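PDB 2GEY: AclR protein, which is a putative hydroxylase of the SnoaL-like family, probably acting in the biosynthesis of aromatic polyketide antibiotics. Local coordinates for residues 121-124 with 125-128; 45-48 with 49-53. One frame throughout, in Å; residues are numbered along the deposited sequence.

Contact 1 of 2, residues 121-124 with 125-128; sequences INMR and PLLV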
ATOM      1  N   ILE A 121      -4.992  -0.074   2.215  1.00 25.34           N
ATOM      2  CA  ILE A 121      -5.069  -1.496   2.450  1.00 25.94           C
ATOM      3  C   ILE A 121      -4.849  -2.269   1.156  1.00 25.88           C
ATOM      4  O   ILE A 121      -5.565  -2.065   0.174  1.00 26.14           O
ATOM      5  CB  ILE A 121      -6.423  -1.896   3.059  1.00 25.83           C
ATOM      6  CG1 ILE A 121      -6.699  -1.080   4.327  1.00 26.61           C
ATOM      7  CG2 ILE A 121      -6.441  -3.403   3.356  1.00 25.99           C
ATOM      8  CD1 ILE A 121      -8.076  -1.244   4.870  1.00 27.69           C
ATOM      9  N   ASN A 122      -3.837  -3.133   1.175  1.00 26.31           N
ATOM     10  CA  ASN A 122      -3.563  -4.058   0.094  1.00 26.54           C
ATOM     11  C   ASN A 122      -4.133  -5.423   0.428  1.00 26.46           C
ATOM     12  O   ASN A 122      -3.500  -6.202   1.157  1.00 26.00           O
ATOM     13  CB  ASN A 122      -2.058  -4.191  -0.153  1.00 26.49           C
ATOM     14  CG  ASN A 122      -1.737  -5.268  -1.165  1.00 26.47           C
ATOM     15  OD1 ASN A 122      -2.569  -5.591  -2.003  1.00 26.63           O
ATOM     16  ND2 ASN A 122      -0.540  -5.844  -1.083  1.00 26.96           N
ATOM     17  N   MET A 123      -5.304  -5.707  -0.140  1.00 26.89           N
ATOM     18  CA  MET A 123      -5.971  -6.991   0.057  0.70 27.92           C
ATOM     19  C   MET A 123      -5.638  -7.993  -1.050  1.00 27.39           C
ATOM     20  O   MET A 123      -6.173  -9.101  -1.085  1.00 26.58           O
ATOM     21  CB  MET A 123      -7.481  -6.797   0.119  0.70 28.19           C
ATOM     22  CG  MET A 123      -7.951  -5.901   1.249  0.70 30.19           C
ATOM     23  SD  MET A 123      -9.271  -6.663   2.187  0.70 33.17           S
ATOM     24  CE  MET A 123      -8.265  -7.516   3.388  0.70 35.02           C
ATOM     25  N   ARG A 124      -4.730  -7.629  -1.953  1.00 27.18           N
ATOM     26  CA  ARG A 124      -4.412  -8.522  -3.070  1.00 27.15           C
ATOM     27  C   ARG A 124      -4.212 -10.000  -2.659  1.00 26.66           C
ATOM     28  O   ARG A 124      -4.863 -10.877  -3.225  1.00 26.50           O
ATOM     29  CB  ARG A 124      -3.209  -7.992  -3.865  1.00 27.00           C
ATOM     30  CG  ARG A 124      -3.000  -8.681  -5.213  1.00 27.86           C
ATOM     31  CD  ARG A 124      -1.539  -8.621  -5.647  1.00 27.39           C
ATOM     32  NE  ARG A 124      -0.698  -9.447  -4.781  1.00 27.39           N
ATOM     33  CZ  ARG A 124      -0.588 -10.768  -4.871  1.00 29.59           C
ATOM     34  NH1 ARG A 124       0.180 -11.425  -4.013  1.00 30.07           N
ATOM     35  NH2 ARG A 124      -1.217 -11.446  -5.826  1.00 30.72           N
ATOM     36  N   PRO A 125      -3.349 -10.281  -1.657  1.00 26.78           N
ATOM     37  CA  PRO A 125      -3.095 -11.683  -1.301  1.00 26.75           C
ATOM     38  C   PRO A 125      -4.343 -12.395  -0.776  1.00 26.83           C
ATOM     39  O   PRO A 125      -4.533 -13.588  -1.028  1.00 26.51           O
ATOM     40  CB  PRO A 125      -2.036 -11.596  -0.188  1.00 27.15           C
ATOM     41  CG  PRO A 125      -1.554 -10.211  -0.180  1.00 27.01           C
ATOM     42  CD  PRO A 125      -2.600  -9.352  -0.790  1.00 26.90           C
ATOM     43  N   LEU A 126      -5.183 -11.661  -0.053  1.00 26.81           N
ATOM     44  CA  LEU A 126      -6.437 -12.214   0.442  1.00 26.96           C
ATOM     45  C   LEU A 126      -7.404 -12.473  -0.704  1.00 26.91           C
ATOM     46  O   LEU A 126      -8.084 -13.505  -0.734  1.00 27.15           O
ATOM     47  CB  LEU A 126      -7.076 -11.266   1.461  1.00 26.78           C
ATOM     48  CG  LEU A 126      -8.419 -11.702   2.059  1.00 27.22           C
ATOM     49  CD1 LEU A 126      -8.289 -13.040   2.773  1.00 28.18           C
ATOM     50  CD2 LEU A 126      -8.936 -10.638   3.014  1.00 27.43           C
ATOM     51  N   LEU A 127      -7.469 -11.538  -1.648  1.00 27.01           N
ATOM     52  CA  LEU A 127      -8.346 -11.702  -2.808  1.00 27.41           C
ATOM     53  C   LEU A 127      -7.982 -12.942  -3.624  1.00 27.43           C
ATOM     54  O   LEU A 127      -8.870 -13.625  -4.143  1.00 26.89           O
ATOM     55  CB  LEU A 127      -8.336 -10.454  -3.690  1.00 27.76           C
ATOM     56  CG  LEU A 127      -8.948  -9.199  -3.058  1.00 28.52           C
ATOM     57  CD1 LEU A 127      -8.546  -7.956  -3.848  1.00 29.53           C
ATOM     58  CD2 LEU A 127     -10.464  -9.311  -2.952  1.00 30.14           C
ATOM     59  N   VAL A 128      -6.688 -13.239  -3.717  1.00 27.79           N
ATOM     60  CA  VAL A 128      -6.230 -14.464  -4.369  1.00 28.38           C
ATOM     61  C   VAL A 128      -6.706 -15.699  -3.589  1.00 28.74           C
ATOM     62  O   VAL A 128      -7.236 -16.642  -4.183  1.00 28.39           O
ATOM     63  CB  VAL A 128      -4.694 -14.469  -4.542  1.00 28.32           C
ATOM     64  CG1 VAL A 128      -4.206 -15.817  -5.071  1.00 29.07           C
ATOM     65  CG2 VAL A 128      -4.278 -13.361  -5.488  1.00 28.06           C
TER
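The backbone from M123 to V128 closes into helix: L127 N donates to M123 O at 2.8 Å with an N-H...O angle of 166°, and V128 N donates to R124 O at 3.0 Å. M123 holds the N-cap position, and the N122 side chain, one residue earlier, also binds the first turn. Its OD1 accepts from R124 N at 3.0 Å, the signature of an Asx turn, with the donor lying 48° out of the carbonyl plane. A chi1 of 173° turns the N122 amide away from its own N and toward the carbonyl side, where it meets the N-H of R124. The side chains of N122 and P125 cross at about a right angle, with P125 CD at 4.0 Å from N122 OD1. Beyond the turn, R124 bends at chi3 and runs beside V128, bringing NH2 to 3.6 Å from V128 CG2, while P125 N lies over one face of the guanidinium. E38 of the second subunit fixes both polar ends: its OE1 makes a salt bridge with R124 NH1 and its OE2 a hydrogen bond with N122 ND2. L127 CG sits 3.4 Å from M123 O, flanking the helical bond. M123 and L126 lie alongside each other, but their closest methyl approach is doubtful, since M123 has two conformers. Helix 124-129 follows directly on strand 113-122 and leans on strand 98-110: L126 packs on V99 and W101, M123 also reaches W101, and N122 keeps a backbone bond with H102 of that strand.

Contact 2 of 2, residues 45-48 with 49-53; sequences ADMV and KLMEG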
ATOM      1  N   ALA A  45     -19.872   4.677  11.782  1.00 29.89           N
ATOM      2  CA  ALA A  45     -20.837   3.575  11.777  1.00 30.04           C
ATOM      3  C   ALA A  45     -20.402   2.474  10.817  1.00 30.33           C
ATOM      4  O   ALA A  45     -20.402   1.296  11.173  1.00 30.52           O
ATOM      5  CB  ALA A  45     -22.217   4.080  11.409  1.00 30.39           C
ATOM      6  N   ASP A  46     -20.009   2.860   9.605  1.00 30.06           N
ATOM      7  CA  ASP A  46     -19.575   1.893   8.606  1.00 29.95           C
ATOM      8  C   ASP A  46     -18.229   1.278   8.990  1.00 29.79           C
ATOM      9  O   ASP A  46     -18.006   0.088   8.776  1.00 29.16           O
ATOM     10  CB  ASP A  46     -19.491   2.541   7.220  1.00 29.94           C
ATOM     11  CG  ASP A  46     -20.871   2.829   6.621  1.00 31.05           C
ATOM     12  OD1 ASP A  46     -21.895   2.526   7.268  1.00 33.49           O
ATOM     13  OD2 ASP A  46     -20.928   3.362   5.499  1.00 32.87           O
ATOM     14  N   MET A  47     -17.343   2.090   9.559  1.00 30.02           N
ATOM     15  CA  MET A  47     -16.035   1.603   9.988  1.00 29.97           C
ATOM     16  C   MET A  47     -16.192   0.505  11.040  1.00 29.68           C
ATOM     17  O   MET A  47     -15.594  -0.568  10.924  1.00 29.46           O
ATOM     18  CB  MET A  47     -15.207   2.756  10.550  1.00 30.33           C
ATOM     19  CG  MET A  47     -13.765   2.392  10.882  1.00 31.79           C
ATOM     20  SD  MET A  47     -12.814   1.739   9.490  1.00 37.44           S
ATOM     21  CE  MET A  47     -13.244   2.893   8.201  1.00 36.23           C
ATOM     22  N   VAL A  48     -17.005   0.764  12.056  1.00 29.38           N
ATOM     23  CA  VAL A  48     -17.223  -0.229  13.107  1.00 29.65           C
ATOM     24  C   VAL A  48     -17.837  -1.511  12.532  1.00 29.35           C
ATOM     25  O   VAL A  48     -17.446  -2.602  12.919  1.00 29.09           O
ATOM     26  CB  VAL A  48     -18.073   0.335  14.273  1.00 29.85           C
ATOM     27  CG1 VAL A  48     -18.452  -0.774  15.257  1.00 30.63           C
ATOM     28  CG2 VAL A  48     -17.298   1.434  14.996  1.00 30.12           C
ATOM     29  N   LYS A  49     -18.777  -1.378  11.598  1.00 29.32           N
ATOM     30  CA  LYS A  49     -19.357  -2.549  10.936  1.00 29.66           C
ATOM     31  C   LYS A  49     -18.317  -3.384  10.199  1.00 29.05           C
ATOM     32  O   LYS A  49     -18.390  -4.611  10.220  1.00 28.53           O
ATOM     33  CB  LYS A  49     -20.472  -2.144   9.966  1.00 30.21           C
ATOM     34  CG  LYS A  49     -21.706  -1.661  10.672  1.00 31.22           C
ATOM     35  CD  LYS A  49     -22.788  -1.222   9.701  1.00 31.62           C
ATOM     36  CE  LYS A  49     -23.887  -0.467  10.422  1.00 32.56           C
ATOM     37  NZ  LYS A  49     -25.004  -0.120   9.501  1.00 33.93           N
ATOM     38  N   LEU A  50     -17.365  -2.721   9.544  1.00 28.54           N
ATOM     39  CA  LEU A  50     -16.299  -3.421   8.826  1.00 28.78           C
ATOM     40  C   LEU A  50     -15.379  -4.119   9.808  1.00 28.34           C
ATOM     41  O   LEU A  50     -14.885  -5.213   9.538  1.00 27.91           O
ATOM     42  CB  LEU A  50     -15.477  -2.448   7.979  1.00 29.14           C
ATOM     43  CG  LEU A  50     -16.182  -1.870   6.754  1.00 31.00           C
ATOM     44  CD1 LEU A  50     -15.362  -0.720   6.195  1.00 32.13           C
ATOM     45  CD2 LEU A  50     -16.397  -2.952   5.702  1.00 32.82           C
ATOM     46  N   MET A  51     -15.143  -3.468  10.945  1.00 27.97           N
ATOM     47  CA  MET A  51     -14.298  -4.044  11.986  1.00 28.01           C
ATOM     48  C   MET A  51     -14.961  -5.294  12.565  1.00 27.54           C
ATOM     49  O   MET A  51     -14.315  -6.332  12.700  1.00 26.96           O
ATOM     50  CB  MET A  51     -14.026  -3.010  13.084  1.00 27.63           C
ATOM     51  CG  MET A  51     -13.172  -1.843  12.602  1.00 28.12           C
ATOM     52  SD  MET A  51     -13.186  -0.421  13.715  1.00 29.03           S
ATOM     53  CE  MET A  51     -12.221  -1.057  15.080  1.00 30.92           C
ATOM     54  N   GLU A  52     -16.250  -5.189  12.885  1.00 27.99           N
ATOM     55  CA  GLU A  52     -17.021  -6.319  13.418  1.00 28.49           C
ATOM     56  C   GLU A  52     -17.081  -7.479  12.424  1.00 28.37           C
ATOM     57  O   GLU A  52     -16.891  -8.640  12.795  1.00 27.72           O
ATOM     58  CB  GLU A  52     -18.449  -5.880  13.783  1.00 28.77           C
ATOM     59  CG  GLU A  52     -18.510  -4.956  15.001  1.00 30.25           C
ATOM     60  CD  GLU A  52     -19.902  -4.414  15.281  1.00 31.53           C
ATOM     61  OE1 GLU A  52     -20.685  -4.204  14.326  1.00 37.23           O
ATOM     62  OE2 GLU A  52     -20.220  -4.195  16.472  1.00 36.91           O
ATOM     63  N   GLY A  53     -17.369  -7.161  11.165  1.00 28.37           N
ATOM     64  CA  GLY A  53     -17.474  -8.179  10.116  1.00 28.41           C
ATOM     65  C   GLY A  53     -16.140  -8.847   9.846  1.00 28.37           C
ATOM     66  O   GLY A  53     -16.075 -10.057   9.617  1.00 28.24           O
TER
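Two successive turns of helix 44-57 meet here, and M47 with M51, and V48 with E52, are the side-chain pairs that touch at i to i+4 spacing. The backbone evidence is four consecutive bonds from K49, L50, M51 and E52 to A45, D46, M47 and V48. The longest joins K49 N to A45 O at 3.2 Å. E52 N reaches V48 O at 2.9 Å, with an N-H...O angle of 167°. In the methionine pair, M47 CG lies 4.0 Å from M51 SD; a chi1 of -67° places M51 CG 3.2 Å from M47 O, and beyond it the chain bends away at chi3. The V48 and E52 side chains cross at a slant, V48 CG1 standing 3.9 Å from E52 CD, a contact between a methyl group and the carboxylate carbon. K49 runs extended beyond CG, toward the start of the helix, and its CG passes 3.3 Å from A45 O. This leaves K49 NZ 4.7 Å from D46 OD1, too far for contact, though the opposite charges may still attract weakly. L50 CG similarly lies beside D46 O. Contacts distinguish the faces: M47, V48 and M51 pack on W29, V48 also on I26, and M51 on I25 and L22, while D46, K49 and L50 are exposed, and E52 is exposed though it touches L22. S43 OG hydrogen-bonds D46 N just ahead. The pattern is that of a largely amphipathic alpha-helix, with M51 buried and the charged residues mostly outward, here in the alpha+beta barrel of a SnoaL-like protein of the NTF2 clan.

How the contacts relate
Contact 2 precedes contact 1 in the chain, and the two do not touch: their centres are about 18 Å apart and their nearest atoms about 7 Å. Contact 1 lies deeper, its centre about 9 Å from that of the chain, against about 14 Å for contact 2, and it reaches the second subunit, whereas no other chain of the assembly touches contact 2. A bound tetraethylene glycol lies about 3 Å from the side chain of M123, and one, the same or another, about 5 Å from that of L50. Such molecules probably come from the crystallisation liquor but often mark pockets, so either contact may border one; whether it is the same pocket, or the active site, is not established.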